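Local coordinates for putative metal-dependent hydrolase (Bacillus subtilis, PDB 6KNS), which probably acts as a zinc-dependent hydrolase of the metallo-beta-lactamase fold, perhaps an RNase Z-like enzyme that processes the 3' ends of tRNA, at residues A[213-218]-A[229-234]; A[223-228]-A[239-244]. All coordinates share one frame; numbering follows the deposited sequence.

In the fold
Both interactions belong to one beta-alpha-beta unit, in which helix 225-231 connects the neighbouring parallel strands 212-216 and 238-241. Interaction 1 sets the later part of the helix against the first strand; interaction 2 sets the earlier part of the helix and the residues leading into it against the second, which is the outermost strand of its sheet within this chain. Chemistry follows place: interaction 1 is small, buried and wholly apolar, whereas the larger and only partly buried interaction 2 adds an arginine and a water at the strand edge. The two join through backbone pairing, Leu215 with Asn240 and Ala242, and their centres lie about 7 Å apart. Strand 212-216 leads into the zinc ligand His217.

Interaction 1. Residues A[213-218]-A[229-234]. With ZN (zinc ion), chain G.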
ATOM      1  N   LEU A 213      -0.483  23.448 -15.537  1.00 25.44           N
ATOM      2  CA  LEU A 213       0.041  23.052 -14.239  1.00 24.23           C
ATOM      3  C   LEU A 213      -0.950  22.141 -13.510  1.00 22.61           C
ATOM      4  O   LEU A 213      -2.146  22.444 -13.457  1.00 21.72           O
ATOM      5  CB  LEU A 213       0.376  24.295 -13.396  1.00 24.17           C
ATOM      6  CG  LEU A 213       0.875  24.111 -11.969  1.00 24.69           C
ATOM      7  CD1 LEU A 213       2.152  23.249 -11.965  1.00 23.94           C
ATOM      8  CD2 LEU A 213       1.097  25.461 -11.267  1.00 24.44           C
ATOM      9  N   LEU A 214      -0.431  21.038 -12.969  1.00 21.56           N
ATOM     10  CA  LEU A 214      -1.192  20.090 -12.146  1.00 21.30           C
ATOM     11  C   LEU A 214      -0.561  19.970 -10.774  1.00 20.72           C
ATOM     12  O   LEU A 214       0.581  19.572 -10.650  1.00 20.26           O
ATOM     13  CB  LEU A 214      -1.235  18.695 -12.786  1.00 21.22           C
ATOM     14  CG  LEU A 214      -2.075  17.631 -12.062  1.00 20.39           C
ATOM     15  CD1 LEU A 214      -3.573  17.970 -12.127  1.00 19.88           C
ATOM     16  CD2 LEU A 214      -1.839  16.248 -12.637  1.00 19.67           C
ATOM     17  N   LEU A 215      -1.321  20.328  -9.750  1.00 20.65           N
ATOM     18  CA  LEU A 215      -0.844  20.347  -8.401  1.00 20.61           C
ATOM     19  C   LEU A 215      -1.132  19.012  -7.739  1.00 20.26           C
ATOM     20  O   LEU A 215      -2.251  18.523  -7.782  1.00 21.10           O
ATOM     21  CB  LEU A 215      -1.532  21.493  -7.644  1.00 20.92           C
ATOM     22  CG  LEU A 215      -1.358  22.895  -8.263  1.00 21.63           C
ATOM     23  CD1 LEU A 215      -2.176  23.949  -7.465  1.00 21.61           C
ATOM     24  CD2 LEU A 215       0.121  23.312  -8.348  1.00 20.63           C
ATOM     25  N   THR A 216      -0.135  18.436  -7.086  1.00 20.63           N
ATOM     26  CA  THR A 216      -0.273  17.116  -6.498  1.00 19.40           C
ATOM     27  C   THR A 216       0.513  17.008  -5.159  1.00 19.52           C
ATOM     28  O   THR A 216       0.982  18.016  -4.592  1.00 19.52           O
ATOM     29  CB  THR A 216       0.146  16.064  -7.555  1.00 19.74           C
ATOM     30  OG1 THR A 216      -0.159  14.750  -7.077  1.00 19.61           O
ATOM     31  CG2 THR A 216       1.658  16.160  -7.900  1.00 20.07           C
ATOM     32  N   HIS A 217       0.613  15.796  -4.632  1.00 19.25           N
ATOM     33  CA  HIS A 217       1.268  15.542  -3.343  1.00 18.46           C
ATOM     34  C   HIS A 217       0.591  16.375  -2.271  1.00 19.35           C
ATOM     35  O   HIS A 217       1.235  17.076  -1.502  1.00 20.29           O
ATOM     36  CB  HIS A 217       2.747  15.849  -3.421  1.00 18.52           C
ATOM     37  CG  HIS A 217       3.581  15.030  -2.502  1.00 19.34           C
ATOM     38  ND1 HIS A 217       3.811  15.386  -1.190  1.00 17.42           N
ATOM     39  CD2 HIS A 217       4.207  13.838  -2.697  1.00 18.04           C
ATOM     40  CE1 HIS A 217       4.584  14.471  -0.627  1.00 19.71           C
ATOM     41  NE2 HIS A 217       4.834  13.518  -1.518  1.00 21.36           N
ATOM     42  N   LEU A 218      -0.725  16.234  -2.225  1.00 19.35           N
ATOM     43  CA  LEU A 218      -1.620  17.168  -1.558  1.00 19.12           C
ATOM     44  C   LEU A 218      -1.618  17.002  -0.042  1.00 19.65           C
ATOM     45  O   LEU A 218      -1.356  15.910   0.464  1.00 18.28           O
ATOM     46  CB  LEU A 218      -3.043  16.962  -2.078  1.00 18.25           C
ATOM     47  CG  LEU A 218      -3.233  17.140  -3.570  1.00 18.37           C
ATOM     48  CD1 LEU A 218      -4.708  16.723  -3.980  1.00 18.47           C
ATOM     49  CD2 LEU A 218      -2.866  18.578  -3.965  1.00 18.44           C
ATOM     50  N   LYS A 229      -6.250  28.489  -6.639  1.00 25.42           N
ATOM     51  CA  LYS A 229      -6.415  29.947  -6.706  1.00 27.06           C
ATOM     52  C   LYS A 229      -5.102  30.696  -6.413  1.00 27.48           C
ATOM     53  O   LYS A 229      -4.766  31.718  -7.044  1.00 27.65           O
ATOM     54  CB  LYS A 229      -7.466  30.403  -5.705  1.00 27.85           C
ATOM     55  CG  LYS A 229      -8.872  29.941  -6.004  1.00 28.84           C
ATOM     56  CD  LYS A 229      -9.874  30.515  -4.980  1.00 28.78           C
ATOM     57  CE  LYS A 229     -11.253  29.930  -5.206  1.00 29.78           C
ATOM     58  NZ  LYS A 229     -12.201  30.397  -4.202  1.00 26.25           N
ATOM     59  N   GLU A 230      -4.372  30.184  -5.436  1.00 26.26           N
ATOM     60  CA  GLU A 230      -3.078  30.753  -5.053  1.00 27.31           C
ATOM     61  C   GLU A 230      -2.094  30.607  -6.202  1.00 27.18           C
ATOM     62  O   GLU A 230      -1.374  31.541  -6.507  1.00 27.41           O
ATOM     63  CB  GLU A 230      -2.531  30.025  -3.814  1.00 26.69           C
ATOM     64  CG  GLU A 230      -3.274  30.340  -2.532  1.00 26.47           C
ATOM     65  CD  GLU A 230      -3.114  29.251  -1.463  1.00 29.90           C
ATOM     66  OE1 GLU A 230      -2.214  28.370  -1.562  1.00 28.71           O
ATOM     67  OE2 GLU A 230      -3.904  29.267  -0.502  1.00 30.15           O
ATOM     68  N   ALA A 231      -2.050  29.425  -6.836  1.00 26.36           N
ATOM     69  CA  ALA A 231      -1.113  29.245  -7.948  1.00 26.82           C
ATOM     70  C   ALA A 231      -1.453  30.197  -9.103  1.00 28.27           C
ATOM     71  O   ALA A 231      -0.550  30.734  -9.755  1.00 28.57           O
ATOM     72  CB  ALA A 231      -1.066  27.806  -8.430  1.00 25.47           C
ATOM     73  N   LYS A 232      -2.746  30.415  -9.329  1.00 28.77           N
ATOM     74  CA  LYS A 232      -3.197  31.318 -10.385  1.00 30.25           C
ATOM     75  C   LYS A 232      -2.850  32.794 -10.105  1.00 30.99           C
ATOM     76  O   LYS A 232      -2.991  33.603 -10.997  1.00 30.52           O
ATOM     77  CB  LYS A 232      -4.724  31.192 -10.637  1.00 30.58           C
ATOM     78  CG  LYS A 232      -5.228  29.807 -11.045  1.00 31.10           C
ATOM     79  CD  LYS A 232      -5.064  29.497 -12.508  1.00 32.99           C
ATOM     80  CE  LYS A 232      -5.922  30.417 -13.457  1.00 34.95           C
ATOM     81  NZ  LYS A 232      -4.997  31.054 -14.504  1.00 35.61           N
ATOM     82  N   THR A 233      -2.432  33.150  -8.879  1.00 30.69           N
ATOM     83  CA  THR A 233      -2.040  34.545  -8.628  1.00 32.10           C
ATOM     84  C   THR A 233      -0.683  34.771  -9.272  1.00 32.67           C
ATOM     85  O   THR A 233      -0.285  35.886  -9.460  1.00 32.95           O
ATOM     86  CB  THR A 233      -1.953  34.906  -7.138  1.00 32.36           C
ATOM     87  OG1 THR A 233      -0.936  34.109  -6.480  1.00 30.87           O
ATOM     88  CG2 THR A 233      -3.319  34.694  -6.483  1.00 31.77           C
ATOM     89  N   VAL A 234       0.018  33.693  -9.614  1.00 32.40           N
ATOM     90  CA  VAL A 234       1.384  33.785 -10.184  1.00 33.80           C
ATOM     91  C   VAL A 234       1.375  33.330 -11.645  1.00 33.93           C
ATOM     92  O   VAL A 234       1.896  34.010 -12.508  1.00 34.77           O
ATOM     93  CB  VAL A 234       2.385  32.938  -9.355  1.00 33.46           C
ATOM     94  CG1 VAL A 234       3.723  32.842 -10.065  1.00 34.54           C
ATOM     95  CG2 VAL A 234       2.570  33.566  -7.945  1.00 33.99           C
TER
HETATM   96 ZN    ZN G 303       6.492  12.283  -1.105  1.00 29.88          ZN
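Leu213 and Ala231 mark the closest backbone approach, with their CA atoms 8.9 Å apart, as helix 225-231 packs over strand 212-216 in a beta-alpha-beta crossover of the metallo-beta-lactamase fold. Contact is made by three buried apolar side chains. Leu213 and Leu215, two positions apart along the strand, turn to the same face and bring one methyl each to the single methyl of Ala231. CD2 of Leu213 lies 4.3 Å from Ala231 CB, and CD1 of Leu215 comes to 4.1 Å from the same CB. In Leu215 the side chain leaves with CG beside the backbone N and anti to the carbonyl carbon (chi1 -57°), which, with CD1 anti to CA, directs that methyl toward the helix. With only a methyl at Ala231, the two leucine ends reach the helix at a place shared with helix 198-208, whose Ala205 and Ala201 touch Leu213 and Leu215 respectively.

Beyond this packing, Glu230 O gathers two donors from Thr233: the backbone N, and the hydroxyl OG1 at 2.6 Å, which comes in the carbonyl plane at a C=O...OG1 angle of 148°. The Glu230 side chain is tied down separately, with OE1 bonded to Ser198 OG and Ala186 N.

At the other end of segment 213-218 the strand gives way to His217, whose backbone is in the left-handed region. There Asp69, His70 and Asp161 complete a four-residue zinc site, and His217 NE2 binds the metal at 2.1 Å.

Interaction 2. Residues A[223-228]-A[239-244]; sequences VHDNLR and VNIAKS
The guanidinium group of Arg228 meets Val239 with an edge, the carbonyl O of Val239 lying near its plane beside NE. The NE-O distance is 3.0 Å, but the hydrogen bond is weak because it is bent to 124°. Along the same edge, NH2 donates to a water at 3.0 Å, and Val239 N donates to that water at 3.0 Å as well. One arginine edge therefore serves both backbone polar groups of Val239, the O directly and the N through the water. The other flat groups take a smaller part: the carboxylate of Asp225 approaches with OD1 4.3 Å from Ile241 CG1, while the imidazole of His224 leads away from the strand and bonds through NE2 to Pro219 O.

These contacts lie within the beta-alpha-beta unit of the metallo-beta-lactamase fold, between segment 223-228, which leads into helix 225-231, and strand 238-241. Arg228 runs out extended, with CG anti to its own N (chi1 178°), and its aliphatic part runs obliquely past Val239 at the strand edge, with CG 4.0 Å from Val239 CG1. Ile241 packs with its CD1 end against segment 223-228. This CD1 sits 3.7 Å from Arg228 CB, 4.3 Å from Leu227 CB and 3.8 Å from His224 O, a carbonyl already engaged by Leu227 N.

On the opposite edge of the strand, Asn240 pairs with Leu213 and Leu215 of strand 212-216. The backbone N and O of Val239 point to the outer edge, where within this chain no further strand follows, so the arginine, through one weak bond, and the water probably take the place of partners that a further strand would offer, while the methylene groups extend the apolar packing toward the surface.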
ATOM      1  N   VAL A 223      -8.481  23.911   2.304  1.00 26.02           N
ATOM      2  CA  VAL A 223      -9.349  23.869   1.149  1.00 25.57           C
ATOM      3  C   VAL A 223      -8.464  23.723  -0.064  1.00 24.91           C
ATOM      4  O   VAL A 223      -7.831  24.695  -0.491  1.00 24.76           O
ATOM      5  CB  VAL A 223     -10.149  25.144   1.049  1.00 26.55           C
ATOM      6  CG1 VAL A 223     -11.137  25.079  -0.164  1.00 26.05           C
ATOM      7  CG2 VAL A 223     -10.850  25.364   2.375  1.00 27.07           C
ATOM      8  N   HIS A 224      -8.421  22.515  -0.613  1.00 23.91           N
ATOM      9  CA  HIS A 224      -7.518  22.199  -1.717  1.00 24.23           C
ATOM     10  C   HIS A 224      -7.689  23.138  -2.910  1.00 24.27           C
ATOM     11  O   HIS A 224      -6.717  23.452  -3.570  1.00 24.38           O
ATOM     12  CB  HIS A 224      -7.729  20.756  -2.208  1.00 23.70           C
ATOM     13  CG  HIS A 224      -7.070  19.716  -1.356  1.00 25.50           C
ATOM     14  ND1 HIS A 224      -7.338  18.367  -1.486  1.00 25.65           N
ATOM     15  CD2 HIS A 224      -6.158  19.824  -0.360  1.00 26.02           C
ATOM     16  CE1 HIS A 224      -6.608  17.694  -0.613  1.00 25.74           C
ATOM     17  NE2 HIS A 224      -5.881  18.553   0.079  1.00 25.37           N
ATOM     18  N   ASP A 225      -8.919  23.551  -3.198  1.00 24.37           N
ATOM     19  CA  ASP A 225      -9.161  24.524  -4.272  1.00 25.77           C
ATOM     20  C   ASP A 225      -8.429  25.849  -4.066  1.00 25.81           C
ATOM     21  O   ASP A 225      -8.134  26.544  -5.049  1.00 26.46           O
ATOM     22  CB  ASP A 225     -10.661  24.772  -4.464  1.00 27.02           C
ATOM     23  CG  ASP A 225     -11.342  23.685  -5.320  1.00 29.74           C
ATOM     24  OD1 ASP A 225     -10.701  22.654  -5.622  1.00 32.09           O
ATOM     25  OD2 ASP A 225     -12.510  23.883  -5.713  1.00 33.36           O
ATOM     26  N   ASN A 226      -8.107  26.190  -2.817  1.00 24.66           N
ATOM     27  CA  ASN A 226      -7.298  27.371  -2.570  1.00 24.62           C
ATOM     28  C   ASN A 226      -5.914  27.244  -3.149  1.00 24.25           C
ATOM     29  O   ASN A 226      -5.337  28.263  -3.488  1.00 24.48           O
ATOM     30  CB  ASN A 226      -7.181  27.719  -1.091  1.00 24.76           C
ATOM     31  CG  ASN A 226      -8.440  28.345  -0.532  1.00 26.20           C
ATOM     32  OD1 ASN A 226      -9.286  28.819  -1.268  1.00 24.94           O
ATOM     33  ND2 ASN A 226      -8.560  28.353   0.780  1.00 25.28           N
ATOM     34  N   LEU A 227      -5.373  26.026  -3.245  1.00 22.90           N
ATOM     35  CA  LEU A 227      -4.041  25.830  -3.847  1.00 23.13           C
ATOM     36  C   LEU A 227      -4.059  26.252  -5.311  1.00 23.65           C
ATOM     37  O   LEU A 227      -3.151  26.888  -5.780  1.00 24.07           O
ATOM     38  CB  LEU A 227      -3.579  24.368  -3.741  1.00 22.54           C
ATOM     39  CG  LEU A 227      -3.417  23.791  -2.320  1.00 21.19           C
ATOM     40  CD1 LEU A 227      -3.270  22.279  -2.341  1.00 19.01           C
ATOM     41  CD2 LEU A 227      -2.233  24.472  -1.644  1.00 20.86           C
ATOM     42  N   ARG A 228      -5.107  25.877  -6.030  1.00 23.82           N
ATOM     43  CA  ARG A 228      -5.299  26.335  -7.385  1.00 24.65           C
ATOM     44  C   ARG A 228      -5.438  27.869  -7.497  1.00 25.75           C
ATOM     45  O   ARG A 228      -4.811  28.478  -8.370  1.00 25.25           O
ATOM     46  CB  ARG A 228      -6.535  25.683  -7.984  1.00 24.72           C
ATOM     47  CG  ARG A 228      -6.828  26.137  -9.368  1.00 27.00           C
ATOM     48  CD  ARG A 228      -8.099  25.499  -9.930  1.00 29.10           C
ATOM     49  NE  ARG A 228      -8.438  26.226 -11.134  1.00 31.01           N
ATOM     50  CZ  ARG A 228      -8.999  27.433 -11.177  1.00 32.67           C
ATOM     51  NH1 ARG A 228      -9.377  28.080 -10.062  1.00 34.36           N
ATOM     52  NH2 ARG A 228      -9.198  27.994 -12.360  1.00 32.02           N
ATOM     53  N   VAL A 239      -4.518  25.685 -14.376  1.00 26.79           N
ATOM     54  CA  VAL A 239      -4.091  25.003 -13.165  1.00 25.08           C
ATOM     55  C   VAL A 239      -5.227  24.082 -12.655  1.00 25.12           C
ATOM     56  O   VAL A 239      -6.363  24.542 -12.405  1.00 24.57           O
ATOM     57  CB  VAL A 239      -3.718  26.004 -12.029  1.00 24.49           C
ATOM     58  CG1 VAL A 239      -3.162  25.231 -10.796  1.00 23.98           C
ATOM     59  CG2 VAL A 239      -2.701  27.063 -12.513  1.00 25.51           C
ATOM     60  N   ASN A 240      -4.889  22.802 -12.477  1.00 23.89           N
ATOM     61  CA  ASN A 240      -5.779  21.803 -11.921  1.00 24.15           C
ATOM     62  C   ASN A 240      -5.205  21.179 -10.650  1.00 23.05           C
ATOM     63  O   ASN A 240      -3.997  21.193 -10.405  1.00 22.30           O
ATOM     64  CB  ASN A 240      -6.035  20.697 -12.953  1.00 24.15           C
ATOM     65  CG  ASN A 240      -6.733  21.233 -14.182  1.00 26.34           C
ATOM     66  OD1 ASN A 240      -7.848  21.693 -14.084  1.00 28.26           O
ATOM     67  ND2 ASN A 240      -6.071  21.211 -15.326  1.00 26.85           N
ATOM     68  N   ILE A 241      -6.112  20.639  -9.853  1.00 22.80           N
ATOM     69  CA  ILE A 241      -5.795  19.856  -8.662  1.00 21.32           C
ATOM     70  C   ILE A 241      -5.864  18.382  -9.070  1.00 21.03           C
ATOM     71  O   ILE A 241      -6.848  17.929  -9.633  1.00 21.32           O
ATOM     72  CB  ILE A 241      -6.815  20.127  -7.535  1.00 22.00           C
ATOM     73  CG1 ILE A 241      -6.886  21.640  -7.206  1.00 23.80           C
ATOM     74  CG2 ILE A 241      -6.451  19.347  -6.258  1.00 19.35           C
ATOM     75  CD1 ILE A 241      -5.496  22.248  -6.990  1.00 23.27           C
ATOM     76  N   ALA A 242      -4.810  17.641  -8.772  1.00 20.56           N
ATOM     77  CA  ALA A 242      -4.728  16.215  -9.041  1.00 20.68           C
ATOM     78  C   ALA A 242      -5.811  15.438  -8.252  1.00 20.06           C
ATOM     79  O   ALA A 242      -6.147  15.826  -7.152  1.00 19.89           O
ATOM     80  CB  ALA A 242      -3.321  15.701  -8.634  1.00 19.03           C
ATOM     81  N   LYS A 243      -6.328  14.350  -8.816  1.00 20.24           N
ATOM     82  CA  LYS A 243      -7.153  13.366  -8.086  1.00 20.24           C
ATOM     83  C   LYS A 243      -6.964  12.024  -8.773  1.00 20.23           C
ATOM     84  O   LYS A 243      -6.611  11.998  -9.951  1.00 20.54           O
ATOM     85  CB  LYS A 243      -8.643  13.775  -8.094  1.00 21.59           C
ATOM     86  CG  LYS A 243      -9.309  13.898  -9.535  1.00 23.43           C
ATOM     87  CD  LYS A 243     -10.876  13.899  -9.494  1.00 26.24           C
ATOM     88  CE  LYS A 243     -11.422  15.063  -8.693  1.00 25.30           C
ATOM     89  NZ  LYS A 243     -12.931  15.085  -8.696  1.00 27.25           N
ATOM     90  N   SER A 244      -7.176  10.904  -8.086  1.00 20.54           N
ATOM     91  CA  SER A 244      -7.110   9.599  -8.772  1.00 21.34           C
ATOM     92  C   SER A 244      -8.081   9.664  -9.932  1.00 21.79           C
ATOM     93  O   SER A 244      -9.176  10.151  -9.769  1.00 22.49           O
ATOM     94  CB  SER A 244      -7.489   8.405  -7.859  1.00 21.81           C
ATOM     95  OG  SER A 244      -6.602   8.283  -6.747  1.00 24.21           O
TER
HETATM   96  O   HOH W   1      -7.183  27.034 -14.372  1.00 25.56           O